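Local atomic coordinates of putative glucose-6-phosphate 1-epimerase (Salmonella typhimurium, PDB entry 2HTA), a protein that probably interconverts the alpha and beta anomers of glucose 6-phosphate, acting as a hexose-6-phosphate mutarotase of the galactose mutarotase clan. Residues H251-G256 with E282-T287; R198-V203 with V225-E230. One frame throughout, in Å; residues are numbered along the deposited sequence.

Interaction 1: residues H251-G256 with E282-T287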
loop_
_atom_site.group_PDB
_atom_site.type_symbol
_atom_site.label_atom_id
_atom_site.label_comp_id
_atom_site.label_asym_id
_atom_site.label_seq_id
_atom_site.Cartn_x
_atom_site.Cartn_y
_atom_site.Cartn_z
ATOM N N HIS A 251 10.739 -7.390 6.627
ATOM C CA HIS A 251 10.093 -8.130 5.540
ATOM C C HIS A 251 10.933 -9.307 5.168
ATOM O O HIS A 251 12.080 -9.474 5.678
ATOM C CB HIS A 251 10.027 -7.197 4.255
ATOM C CG HIS A 251 11.386 -6.904 3.752
ATOM N ND1 HIS A 251 12.314 -6.240 4.541
ATOM C CD2 HIS A 251 12.052 -7.324 2.658
ATOM C CE1 HIS A 251 13.459 -6.172 3.886
ATOM N NE2 HIS A 251 13.342 -6.848 2.764
ATOM N N LEU A 252 10.376 -10.152 4.280
ATOM C CA LEU A 252 11.159 -11.232 3.639
ATOM C C LEU A 252 11.381 -11.034 2.149
ATOM O O LEU A 252 12.394 -11.496 1.579
ATOM C CB LEU A 252 10.463 -12.594 3.823
ATOM C CG LEU A 252 11.273 -13.797 4.248
ATOM C CD1 LEU A 252 12.248 -13.445 5.487
ATOM C CD2 LEU A 252 10.260 -14.904 4.588
ATOM N N ASN A 253 10.469 -10.325 1.509
ATOM C CA ASN A 253 10.382 -10.288 0.080
ATOM C C ASN A 253 10.004 -8.884 -0.356
ATOM O O ASN A 253 9.493 -8.090 0.454
ATOM C CB ASN A 253 9.220 -11.217 -0.409
ATOM C CG ASN A 253 9.255 -12.579 0.222
ATOM O OD1 ASN A 253 8.250 -13.022 0.830
ATOM N ND2 ASN A 253 10.390 -13.295 0.058
ATOM N N VAL A 254 10.245 -8.588 -1.626
ATOM C CA VAL A 254 9.641 -7.407 -2.261
ATOM C C VAL A 254 8.897 -7.915 -3.457
ATOM O O VAL A 254 9.364 -8.870 -4.060
ATOM C CB VAL A 254 10.708 -6.399 -2.665
ATOM C CG1 VAL A 254 10.126 -5.227 -3.533
ATOM C CG2 VAL A 254 11.340 -5.845 -1.376
ATOM N N VAL A 255 7.717 -7.340 -3.767
ATOM C CA VAL A 255 7.019 -7.669 -4.983
ATOM C C VAL A 255 6.974 -6.484 -5.922
ATOM O O VAL A 255 6.711 -5.361 -5.473
ATOM C CB VAL A 255 5.599 -8.186 -4.686
ATOM C CG1 VAL A 255 4.714 -8.250 -5.948
ATOM C CG2 VAL A 255 5.776 -9.602 -4.098
ATOM N N GLY A 256 7.327 -6.715 -7.177
ATOM C CA GLY A 256 7.144 -5.698 -8.194
ATOM C C GLY A 256 5.998 -6.155 -9.098
ATOM O O GLY A 256 6.005 -7.297 -9.577
ATOM N N GLU A 282 6.109 -3.544 -3.384
ATOM C CA GLU A 282 5.396 -3.958 -2.180
ATOM C C GLU A 282 6.375 -4.500 -1.152
ATOM O O GLU A 282 7.288 -5.250 -1.519
ATOM C CB GLU A 282 4.417 -5.083 -2.563
ATOM C CG GLU A 282 3.559 -4.693 -3.767
ATOM C CD GLU A 282 2.649 -5.826 -4.211
ATOM O OE1 GLU A 282 2.345 -6.710 -3.402
ATOM O OE2 GLU A 282 2.200 -5.783 -5.368
ATOM N N THR A 283 6.165 -4.168 0.109
ATOM C CA THR A 283 6.932 -4.778 1.227
ATOM C C THR A 283 6.187 -6.007 1.657
ATOM O O THR A 283 5.005 -5.925 2.038
ATOM C CB THR A 283 7.031 -3.837 2.431
ATOM O OG1 THR A 283 7.613 -2.597 2.004
ATOM C CG2 THR A 283 7.928 -4.440 3.481
ATOM N N VAL A 284 6.863 -7.145 1.640
ATOM C CA VAL A 284 6.132 -8.434 1.674
ATOM C C VAL A 284 6.735 -9.431 2.649
ATOM O O VAL A 284 7.943 -9.501 2.794
ATOM C CB VAL A 284 6.042 -9.040 0.232
ATOM C CG1 VAL A 284 5.425 -10.478 0.215
ATOM C CG2 VAL A 284 5.231 -8.113 -0.735
ATOM N N TYR A 285 5.891 -10.229 3.312
ATOM C CA TYR A 285 6.396 -11.328 4.120
ATOM C C TYR A 285 5.574 -12.531 3.644
ATOM O O TYR A 285 4.498 -12.738 4.140
ATOM C CB TYR A 285 6.173 -11.047 5.590
ATOM C CG TYR A 285 7.143 -11.844 6.459
ATOM C CD1 TYR A 285 8.163 -11.203 7.180
ATOM C CD2 TYR A 285 7.095 -13.245 6.481
ATOM C CE1 TYR A 285 9.118 -11.922 7.977
ATOM C CE2 TYR A 285 8.045 -13.993 7.292
ATOM C CZ TYR A 285 9.021 -13.328 8.041
ATOM O OH TYR A 285 9.922 -14.036 8.840
ATOM N N ALA A 286 6.038 -13.207 2.588
ATOM C CA ALA A 286 5.188 -14.252 1.919
ATOM C C ALA A 286 5.875 -15.663 1.849
ATOM O O ALA A 286 5.197 -16.703 1.963
ATOM C CB ALA A 286 4.752 -13.830 0.542
ATOM N N THR A 287 7.169 -15.710 1.591
ATOM C CA THR A 287 7.809 -16.999 1.306
ATOM C C THR A 287 8.026 -17.888 2.566
ATOM O O THR A 287 8.440 -19.063 2.443
ATOM C CB THR A 287 9.135 -16.832 0.504
ATOM O OG1 THR A 287 9.989 -15.953 1.222
ATOM C CG2 THR A 287 8.924 -16.191 -0.813
#
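N253 reaches from its strand across the corner that the chain turns at T287. N253 CB rests 3.9 Å from V284 CB. CG, set beside the backbone N (chi1 -48°), faces the T287 side chain and carries the amide to the turn: N253 OD1 takes the backbone N-H of A286 (OD1 to A286 N, 2.8 Å) nearly along the C=O axis and that of T287 from a more bent direction, while N253 ND2 gives a fairly straight bond to T287 OG1 (2.9 Å), which lies in the amide plane. Three bonds thus fix the rotation of this buried amide and tell OD1 from ND2. At the same place L252 N and N253 N both donate to V284 O, a classic beta bulge. Within the bulge L252 points toward the partner strand: L252 CB sits over the centre of the Y285 ring, 4.2 Å from the centroid, a CH-pi contact, and L252 CD2 touches Y285 CE2. Beyond it the strands pair antiparallel, V255 and E282 exchanging two backbone bonds. V255 CG2 packs on V284 CG2 (3.7 Å), and V255 CG1 lies 3.6 Å from E282 OE2. E282, inferred to be an active-site residue, extends to H179, the other inferred one. Strand 253-258 is flanked on its other edge by strand 222-226, and strand 278-286 by strand 172-183.

Interaction 2: residues R198-V203 with V225-E230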
loop_
_atom_site.group_PDB
_atom_site.type_symbol
_atom_site.label_atom_id
_atom_site.label_comp_id
_atom_site.label_asym_id
_atom_site.label_seq_id
_atom_site.Cartn_x
_atom_site.Cartn_y
_atom_site.Cartn_z
ATOM N N ARG A 198 17.642 -13.392 -7.071
ATOM C CA ARG A 198 16.583 -14.409 -7.389
ATOM C C ARG A 198 15.193 -13.845 -7.245
ATOM O O ARG A 198 14.938 -12.984 -6.371
ATOM C CB ARG A 198 16.755 -15.639 -6.515
ATOM C CG ARG A 198 18.144 -16.273 -6.781
ATOM C CD ARG A 198 18.362 -17.663 -6.094
ATOM N NE ARG A 198 19.485 -18.313 -6.811
ATOM C CZ ARG A 198 19.345 -19.196 -7.805
ATOM N NH1 ARG A 198 18.140 -19.622 -8.196
ATOM N NH2 ARG A 198 20.435 -19.686 -8.381
ATOM N N PHE A 199 14.264 -14.365 -8.056
ATOM C CA PHE A 199 12.867 -13.976 -8.001
ATOM C C PHE A 199 11.973 -15.115 -8.472
ATOM O O PHE A 199 12.445 -16.049 -9.142
ATOM C CB PHE A 199 12.544 -12.736 -8.857
ATOM C CG PHE A 199 12.887 -12.883 -10.310
ATOM C CD1 PHE A 199 11.918 -13.328 -11.221
ATOM C CD2 PHE A 199 14.140 -12.539 -10.782
ATOM C CE1 PHE A 199 12.211 -13.447 -12.590
ATOM C CE2 PHE A 199 14.441 -12.652 -12.171
ATOM C CZ PHE A 199 13.453 -13.120 -13.064
ATOM N N ILE A 200 10.733 -15.056 -8.057
ATOM C CA ILE A 200 9.697 -16.003 -8.547
ATOM C C ILE A 200 8.834 -15.193 -9.478
ATOM O O ILE A 200 8.346 -14.131 -9.101
ATOM C CB ILE A 200 8.859 -16.575 -7.381
ATOM C CG1 ILE A 200 9.771 -17.430 -6.500
ATOM C CG2 ILE A 200 7.711 -17.504 -7.909
ATOM C CD1 ILE A 200 9.269 -17.512 -5.013
ATOM N N ASP A 201 8.687 -15.681 -10.708
ATOM C CA ASP A 201 7.896 -15.003 -11.725
ATOM C C ASP A 201 6.508 -15.637 -11.770
ATOM O O ASP A 201 6.313 -16.710 -12.395
ATOM C CB ASP A 201 8.603 -15.163 -13.081
ATOM C CG ASP A 201 7.957 -14.371 -14.184
ATOM O OD1 ASP A 201 6.817 -13.931 -13.991
ATOM O OD2 ASP A 201 8.575 -14.234 -15.266
ATOM N N LYS A 202 5.537 -14.948 -11.165
ATOM C CA LYS A 202 4.168 -15.444 -11.063
ATOM C C LYS A 202 3.420 -15.381 -12.403
ATOM O O LYS A 202 2.386 -16.012 -12.563
ATOM C CB LYS A 202 3.411 -14.616 -10.029
ATOM C CG LYS A 202 3.817 -15.012 -8.605
ATOM C CD LYS A 202 2.713 -14.647 -7.614
ATOM C CE LYS A 202 3.111 -13.391 -6.858
ATOM N NZ LYS A 202 2.162 -13.119 -5.740
ATOM N N VAL A 203 3.921 -14.570 -13.333
ATOM C CA VAL A 203 3.351 -14.500 -14.658
ATOM C C VAL A 203 3.700 -15.769 -15.425
ATOM O O VAL A 203 2.932 -16.194 -16.258
ATOM C CB VAL A 203 3.789 -13.250 -15.471
ATOM C CG1 VAL A 203 3.341 -13.319 -16.951
ATOM C CG2 VAL A 203 3.242 -11.971 -14.860
ATOM N N VAL A 225 8.155 -11.926 -7.282
ATOM C CA VAL A 225 8.496 -11.931 -5.874
ATOM C C VAL A 225 10.006 -12.005 -5.739
ATOM O O VAL A 225 10.633 -13.020 -6.078
ATOM C CB VAL A 225 7.889 -13.164 -5.118
ATOM C CG1 VAL A 225 8.194 -13.032 -3.607
ATOM C CG2 VAL A 225 6.368 -13.316 -5.436
ATOM N N TYR A 226 10.644 -10.924 -5.318
ATOM C CA TYR A 226 12.092 -10.948 -5.128
ATOM C C TYR A 226 12.452 -11.590 -3.780
ATOM O O TYR A 226 11.898 -11.241 -2.748
ATOM C CB TYR A 226 12.655 -9.497 -5.295
ATOM C CG TYR A 226 12.261 -9.003 -6.685
ATOM C CD1 TYR A 226 11.067 -8.335 -6.891
ATOM C CD2 TYR A 226 13.044 -9.333 -7.817
ATOM C CE1 TYR A 226 10.691 -7.928 -8.175
ATOM C CE2 TYR A 226 12.671 -8.951 -9.071
ATOM C CZ TYR A 226 11.479 -8.257 -9.245
ATOM O OH TYR A 226 11.098 -7.858 -10.502
ATOM N N LEU A 227 13.388 -12.538 -3.813
ATOM C CA LEU A 227 13.750 -13.361 -2.645
ATOM C C LEU A 227 14.921 -12.772 -1.868
ATOM O O LEU A 227 15.148 -13.130 -0.717
ATOM C CB LEU A 227 14.116 -14.766 -3.156
ATOM C CG LEU A 227 12.975 -15.478 -3.905
ATOM C CD1 LEU A 227 13.487 -16.869 -4.313
ATOM C CD2 LEU A 227 11.777 -15.569 -3.008
ATOM N N ASN A 228 15.672 -11.850 -2.489
ATOM C CA ASN A 228 16.883 -11.352 -1.880
ATOM C C ASN A 228 17.114 -9.861 -2.245
ATOM O O ASN A 228 18.222 -9.466 -2.604
ATOM C CB ASN A 228 18.063 -12.185 -2.339
ATOM C CG ASN A 228 19.316 -11.956 -1.518
ATOM O OD1 ASN A 228 19.283 -11.778 -0.281
ATOM N ND2 ASN A 228 20.457 -11.964 -2.212
ATOM N N PRO A 229 16.054 -9.043 -2.135
ATOM C CA PRO A 229 16.160 -7.639 -2.488
ATOM C C PRO A 229 16.946 -6.888 -1.414
ATOM O O PRO A 229 17.070 -7.350 -0.260
ATOM C CB PRO A 229 14.678 -7.189 -2.524
ATOM C CG PRO A 229 14.055 -8.037 -1.402
ATOM C CD PRO A 229 14.689 -9.393 -1.676
ATOM N N GLU A 230 17.503 -5.731 -1.805
ATOM C CA GLU A 230 18.162 -4.865 -0.875
ATOM C C GLU A 230 17.111 -4.126 -0.054
ATOM O O GLU A 230 15.963 -4.112 -0.433
ATOM C CB GLU A 230 19.049 -3.887 -1.628
ATOM C CG GLU A 230 20.267 -4.547 -2.321
ATOM C CD GLU A 230 20.836 -3.718 -3.472
ATOM O OE1 GLU A 230 20.659 -2.488 -3.551
ATOM O OE2 GLU A 230 21.553 -4.320 -4.272
HETATM O O HOH W 1 16.102 -10.814 -5.147
#
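F199 and Y226 form a non-hydrogen-bonded antiparallel pair, their CA atoms just 4.2 Å apart, and send their side chains out side by side from the same face. The rings meet obliquely, with planes at 50° and centroids 5.9 Å apart. F199 CB is the bump here, pressed obliquely against the flank of the tyrosine ring, 3.6 Å from Y226 CD2, while the F199 ring leads away from the partner strand; the tyrosine hydroxyl bonds to Q216. On the other face, I200 and V225 make the hydrogen-bonded pair, I200 N to V225 O at 2.8 Å. The end of I200 crosses L227 at about a right angle, methyl against methyl, I200 CD1 meeting L227 CD2 at 3.8 Å, and K202, bent at chi3, lays its CE on V225 CG2 (3.6 Å). V225 also packs on N253 and V255 of the next strand. Past the ladder, L227 N donates almost straight to R198 O, and a water spans R198 O and N228 N, carrying the contact on where the strand ends. The result is a short antiparallel ladder within a beta-sheet of the mutarotase fold; K202 packs beside D223, a substrate-binding residue by similarity, which places this edge near the probable sugar site.

In the fold
Of the four segments, 198-203 comes first, after many earlier strands; the chain then runs through strands 207-210 and 216-217 before strand 222-226 returns to it, and interaction 2 closes that loop. After strands 232-237 and 242-249 in another sheet, the chain reaches strand 253-258. Helix 260-266 follows, and interaction 1 closes the second loop when strand 278-286 arrives. The two loops are in series, neither nested nor crossed. They join directly where strands 222-226 and 253-258 are neighbours: V254 O and Y226 N probably share a hydrogen bond, and T287 packs on L227. Together they tie 198-201, 222-226, 253-258 and 278-286 into one antiparallel run holding E282 and D223.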